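Local coordinates for protein diguanylate cyclase (Pseudomonas aeruginosa, PDB 5M3C) that combines a GGDEF domain of the diguanylate cyclase family with an EAL domain, and binds guanosine-5'-triphosphate in its GGDEF half and calcium in both, at residues F121-P133 with A149-Y163. Sequence-based numbering, arbitrary orientation.
Sequences FFVSASVGIALFP and AMYRAKSRGRSRIEY. With GTP (guanosine-5'-triphosphate), chain I.
Ile129 CG1 and Tyr163 CG both lie anti to the carbonyl carbon of their own residue, and the two side chains point the same way, side by side; the extended Ile129 chain (chi2 177°) carries CD1 over one face of the phenol ring, 3.7 Å from its centroid, a CH-pi contact. The same methyl meets Ile161 CG2 at 3.5 Å; branched isoleucines suit this sheet face, which helix 96-108 covers through Ala103.

Beneath these side chains the strands pair in parallel. Val127 N donates to Arg160 O (3.0 Å), Val127 O accepts from Glu162 N, and Ile129 N donates to Glu162 O (2.8 Å). On the other face Gly128, with no side chain, lets the helix backbone come down on the strand, Met150 N lying beside its CA, and the small Ala149 and Ala153 keep the approach close. Glu162 turns outward on this face, and its OE2 takes NE and NH2 of Arg160 side-on and NE of Arg156, tying the strand to the end of the helix.

Toward the ligand, Lys154 bends at chi2 (64°), laying CD 3.3 Å from Ser126 OG, while its ammonium pairs with Asp43, hydrogen-bonds the carbonyls of Asp41 and Leu42 at the calcium site, and weakly bonds the gamma-phosphate. Ser126 is small enough to let it pass, and its OG hydrogen-bonds Asp43. The extended Arg158 reaches that phosphate edge-on, NE to GTP O2G (3.0 Å) and NH2 to O1G (2.8 Å). Strand 119-132, helix 139-155 and strand 161-163 thus form a beta-alpha-beta crossover of the GGDEF domain, with Lys154 at the helix end and Arg158 in the turn after it contributing to the gamma-phosphate side of the GTP pocket.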
# COMPACT_ATOMS: atom_id res chain seq x y z
N PHE B 121 14.87 -24.11 0.94
CA PHE B 121 13.84 -23.28 1.55
C PHE B 121 14.49 -22.23 2.43
O PHE B 121 15.55 -22.47 3.02
CB PHE B 121 12.90 -24.16 2.37
CG PHE B 121 12.42 -25.37 1.63
CD1 PHE B 121 13.17 -26.54 1.62
CD2 PHE B 121 11.22 -25.35 0.94
CE1 PHE B 121 12.73 -27.66 0.94
CE2 PHE B 121 10.77 -26.47 0.26
CZ PHE B 121 11.53 -27.62 0.26
N PHE B 122 13.85 -21.07 2.52
CA PHE B 122 14.36 -19.99 3.36
C PHE B 122 13.68 -20.03 4.72
O PHE B 122 12.45 -20.01 4.82
CB PHE B 122 14.12 -18.63 2.72
CG PHE B 122 14.73 -18.49 1.36
CD1 PHE B 122 14.10 -19.01 0.24
CD2 PHE B 122 15.94 -17.82 1.19
CE1 PHE B 122 14.66 -18.88 -1.01
CE2 PHE B 122 16.50 -17.68 -0.06
CZ PHE B 122 15.86 -18.22 -1.17
N VAL B 123 14.49 -20.07 5.77
CA VAL B 123 13.99 -19.99 7.13
C VAL B 123 14.64 -18.78 7.79
O VAL B 123 15.75 -18.38 7.44
CB VAL B 123 14.30 -21.26 7.94
CG1 VAL B 123 14.05 -22.50 7.11
CG2 VAL B 123 15.74 -21.24 8.43
N SER B 124 13.93 -18.19 8.75
CA SER B 124 14.40 -17.00 9.44
C SER B 124 14.48 -17.26 10.93
O SER B 124 14.10 -18.34 11.40
CB SER B 124 13.45 -15.83 9.16
OG SER B 124 13.84 -14.68 9.87
N ALA B 125 14.98 -16.29 11.69
CA ALA B 125 15.12 -16.45 13.13
C ALA B 125 15.16 -15.10 13.84
O ALA B 125 15.56 -14.09 13.26
CB ALA B 125 16.37 -17.25 13.45
N SER B 126 14.75 -15.10 15.11
CA SER B 126 14.84 -13.92 15.95
C SER B 126 15.94 -14.14 16.99
O SER B 126 16.16 -15.26 17.45
CB SER B 126 13.51 -13.65 16.64
OG SER B 126 12.46 -13.60 15.69
N VAL B 127 16.64 -13.07 17.36
CA VAL B 127 17.80 -13.21 18.22
C VAL B 127 17.77 -12.26 19.41
O VAL B 127 17.59 -11.05 19.25
CB VAL B 127 19.11 -12.97 17.44
CG1 VAL B 127 20.31 -13.29 18.31
CG2 VAL B 127 19.13 -13.81 16.17
N GLY B 128 17.94 -12.82 20.60
CA GLY B 128 18.04 -12.02 21.81
C GLY B 128 19.45 -12.08 22.34
O GLY B 128 20.09 -13.13 22.27
N ILE B 129 19.95 -10.96 22.86
CA ILE B 129 21.32 -10.92 23.37
C ILE B 129 21.36 -10.58 24.86
O ILE B 129 20.70 -9.63 25.30
CB ILE B 129 22.17 -9.87 22.63
CG1 ILE B 129 22.04 -10.04 21.12
CG2 ILE B 129 23.64 -10.00 23.04
CD1 ILE B 129 22.79 -9.00 20.32
N ALA B 130 22.13 -11.34 25.62
CA ALA B 130 22.37 -11.02 27.03
C ALA B 130 23.87 -10.95 27.28
O ALA B 130 24.59 -11.91 27.01
CB ALA B 130 21.73 -12.06 27.93
N LEU B 131 24.33 -9.82 27.80
CA LEU B 131 25.75 -9.63 28.08
C LEU B 131 26.07 -9.93 29.53
O LEU B 131 25.24 -9.68 30.41
CB LEU B 131 26.16 -8.19 27.75
CG LEU B 131 26.18 -7.80 26.27
CD1 LEU B 131 26.15 -6.29 26.12
CD2 LEU B 131 27.41 -8.38 25.58
N PHE B 132 27.26 -10.46 29.79
CA PHE B 132 27.73 -10.59 31.17
C PHE B 132 29.03 -9.81 31.36
O PHE B 132 29.87 -9.76 30.46
CB PHE B 132 27.89 -12.06 31.60
CG PHE B 132 28.80 -12.87 30.71
CD1 PHE B 132 28.29 -13.55 29.62
CD2 PHE B 132 30.14 -13.00 31.01
CE1 PHE B 132 29.11 -14.33 28.82
CE2 PHE B 132 30.97 -13.77 30.22
CZ PHE B 132 30.46 -14.44 29.12
N PRO B 133 29.18 -9.21 32.54
CA PRO B 133 28.22 -9.38 33.63
C PRO B 133 27.15 -8.28 33.72
O PRO B 133 26.47 -8.17 34.75
CB PRO B 133 29.10 -9.34 34.89
CG PRO B 133 30.32 -8.59 34.48
CD PRO B 133 30.54 -8.92 33.03
N ALA B 149 14.90 -11.24 25.66
CA ALA B 149 15.29 -10.43 24.51
C ALA B 149 14.82 -11.09 23.21
O ALA B 149 14.41 -10.40 22.28
CB ALA B 149 16.79 -10.23 24.49
N MET B 150 14.90 -12.41 23.16
CA MET B 150 14.44 -13.14 21.98
C MET B 150 12.95 -12.92 21.79
O MET B 150 12.49 -12.70 20.68
CB MET B 150 14.75 -14.63 22.10
CG MET B 150 14.18 -15.46 20.97
SD MET B 150 12.39 -15.69 21.09
CE MET B 150 12.30 -16.77 22.52
N TYR B 151 12.19 -12.99 22.88
CA TYR B 151 10.75 -12.74 22.82
C TYR B 151 10.46 -11.29 22.41
O TYR B 151 9.50 -11.01 21.68
CB TYR B 151 10.07 -13.07 24.16
CG TYR B 151 9.83 -14.55 24.37
CD1 TYR B 151 9.04 -15.27 23.48
CD2 TYR B 151 10.38 -15.22 25.45
CE1 TYR B 151 8.82 -16.62 23.66
CE2 TYR B 151 10.17 -16.57 25.64
CZ TYR B 151 9.38 -17.26 24.74
OH TYR B 151 9.15 -18.61 24.92
N ARG B 152 11.30 -10.38 22.88
CA ARG B 152 11.20 -8.98 22.46
C ARG B 152 11.41 -8.86 20.96
O ARG B 152 10.60 -8.27 20.26
CB ARG B 152 12.24 -8.14 23.20
CG ARG B 152 12.24 -6.67 22.82
CD ARG B 152 10.91 -6.00 23.13
NE ARG B 152 11.07 -4.55 23.31
CZ ARG B 152 10.06 -3.71 23.51
NH1 ARG B 152 10.30 -2.41 23.66
NH2 ARG B 152 8.81 -4.15 23.54
N ALA B 153 12.51 -9.44 20.46
CA ALA B 153 12.76 -9.46 19.02
C ALA B 153 11.58 -10.11 18.32
O ALA B 153 11.24 -9.75 17.19
CB ALA B 153 14.04 -10.23 18.72
N LYS B 154 10.97 -11.07 18.99
CA LYS B 154 9.81 -11.78 18.46
C LYS B 154 8.61 -10.85 18.34
O LYS B 154 7.84 -10.96 17.39
CB LYS B 154 9.47 -12.98 19.35
CG LYS B 154 9.12 -14.26 18.61
CD LYS B 154 10.30 -14.79 17.82
CE LYS B 154 10.18 -16.29 17.58
NZ LYS B 154 11.10 -16.78 16.52
N SER B 155 8.46 -9.93 19.30
CA SER B 155 7.31 -9.03 19.31
C SER B 155 7.51 -7.77 18.46
O SER B 155 6.58 -7.32 17.79
CB SER B 155 6.95 -8.63 20.75
OG SER B 155 7.85 -7.66 21.26
N ARG B 156 8.71 -7.20 18.49
CA ARG B 156 9.02 -5.98 17.74
C ARG B 156 9.14 -6.25 16.24
O ARG B 156 9.49 -5.37 15.46
CB ARG B 156 10.32 -5.35 18.23
CG ARG B 156 10.18 -4.54 19.51
CD ARG B 156 11.50 -3.94 19.94
NE ARG B 156 12.21 -3.30 18.83
CZ ARG B 156 11.92 -2.09 18.35
NH1 ARG B 156 10.92 -1.38 18.87
NH2 ARG B 156 12.61 -1.60 17.34
N GLY B 157 8.84 -7.49 15.84
CA GLY B 157 8.93 -7.90 14.45
C GLY B 157 9.51 -9.29 14.39
O GLY B 157 9.22 -10.13 15.25
N ARG B 158 10.33 -9.56 13.39
CA ARG B 158 11.04 -10.82 13.31
C ARG B 158 12.29 -10.66 12.46
O ARG B 158 12.59 -9.56 12.00
CB ARG B 158 10.14 -11.92 12.74
CG ARG B 158 9.42 -12.73 13.81
CD ARG B 158 8.38 -13.67 13.20
NE ARG B 158 7.75 -14.53 14.20
CZ ARG B 158 6.78 -14.15 15.02
NH1 ARG B 158 6.32 -12.90 14.99
NH2 ARG B 158 6.27 -15.01 15.89
N SER B 159 13.03 -11.74 12.27
CA SER B 159 14.26 -11.69 11.50
C SER B 159 15.09 -10.50 11.98
O SER B 159 15.73 -9.82 11.17
CB SER B 159 13.94 -11.57 10.01
OG SER B 159 15.11 -11.75 9.22
N ARG B 160 15.07 -10.26 13.28
CA ARG B 160 15.74 -9.10 13.88
C ARG B 160 16.53 -9.51 15.12
O ARG B 160 16.46 -10.65 15.57
CB ARG B 160 14.71 -8.02 14.24
CG ARG B 160 13.75 -8.43 15.34
CD ARG B 160 12.76 -7.33 15.68
NE ARG B 160 13.42 -6.11 16.13
CZ ARG B 160 13.52 -5.00 15.41
NH1 ARG B 160 12.98 -4.93 14.20
NH2 ARG B 160 14.14 -3.94 15.91
N ILE B 161 17.27 -8.55 15.67
CA ILE B 161 18.08 -8.77 16.86
C ILE B 161 17.67 -7.78 17.95
O ILE B 161 17.34 -6.64 17.66
CB ILE B 161 19.58 -8.58 16.54
CG1 ILE B 161 20.05 -9.69 15.59
CG2 ILE B 161 20.41 -8.60 17.81
CD1 ILE B 161 21.45 -9.51 15.06
N GLU B 162 17.67 -8.24 19.20
CA GLU B 162 17.35 -7.35 20.31
C GLU B 162 18.25 -7.58 21.52
O GLU B 162 18.61 -8.71 21.84
CB GLU B 162 15.89 -7.51 20.73
CG GLU B 162 14.89 -6.97 19.71
CD GLU B 162 14.95 -5.46 19.56
OE1 GLU B 162 15.12 -4.76 20.59
OE2 GLU B 162 14.81 -4.97 18.42
N TYR B 163 18.60 -6.49 22.19
CA TYR B 163 19.38 -6.56 23.42
C TYR B 163 18.46 -6.61 24.63
O TYR B 163 17.30 -6.19 24.57
CB TYR B 163 20.32 -5.36 23.54
CG TYR B 163 21.58 -5.52 22.74
CD1 TYR B 163 21.64 -5.10 21.42
CD2 TYR B 163 22.72 -6.10 23.29
CE1 TYR B 163 22.80 -5.24 20.67
CE2 TYR B 163 23.87 -6.25 22.55
CZ TYR B 163 23.91 -5.82 21.24
OH TYR B 163 25.05 -5.97 20.50
PG GTP I . 7.41 -18.22 16.35
O1G GTP I . 6.30 -17.56 17.12
O2G GTP I . 8.11 -17.33 15.35
O3G GTP I . 8.36 -19.03 17.20
O3B GTP I . 6.69 -19.29 15.38
PB GTP I . 6.92 -20.88 15.55
O1B GTP I . 5.88 -21.60 14.72
O2B GTP I . 8.38 -21.18 15.34
O3A GTP I . 6.54 -21.06 17.11
PA GTP I . 7.16 -22.23 18.02
O1A GTP I . 6.15 -22.58 19.09
O2A GTP I . 8.57 -21.86 18.41
O5' GTP I . 7.23 -23.46 17.00
C5' GTP I . 8.29 -24.39 17.12
C4' GTP I . 8.15 -25.40 16.00
O4' GTP I . 9.37 -26.13 15.86
C3' GTP I . 7.04 -26.39 16.30
O3' GTP I . 6.07 -26.40 15.24
C2' GTP I . 7.74 -27.73 16.39
O2' GTP I . 6.98 -28.79 15.79
C1' GTP I . 9.04 -27.50 15.66
N9 GTP I . 10.09 -28.40 16.16
C8 GTP I . 10.61 -28.42 17.40
N7 GTP I . 11.55 -29.39 17.50
C5 GTP I . 11.63 -30.01 16.31
C6 GTP I . 12.42 -31.11 15.72
O6 GTP I . 13.26 -31.72 16.41
N1 GTP I . 12.20 -31.44 14.44
C2 GTP I . 11.29 -30.79 13.68
N2 GTP I . 11.12 -31.18 12.39
N3 GTP I . 10.54 -29.77 14.15
C4 GTP I . 10.67 -29.35 15.43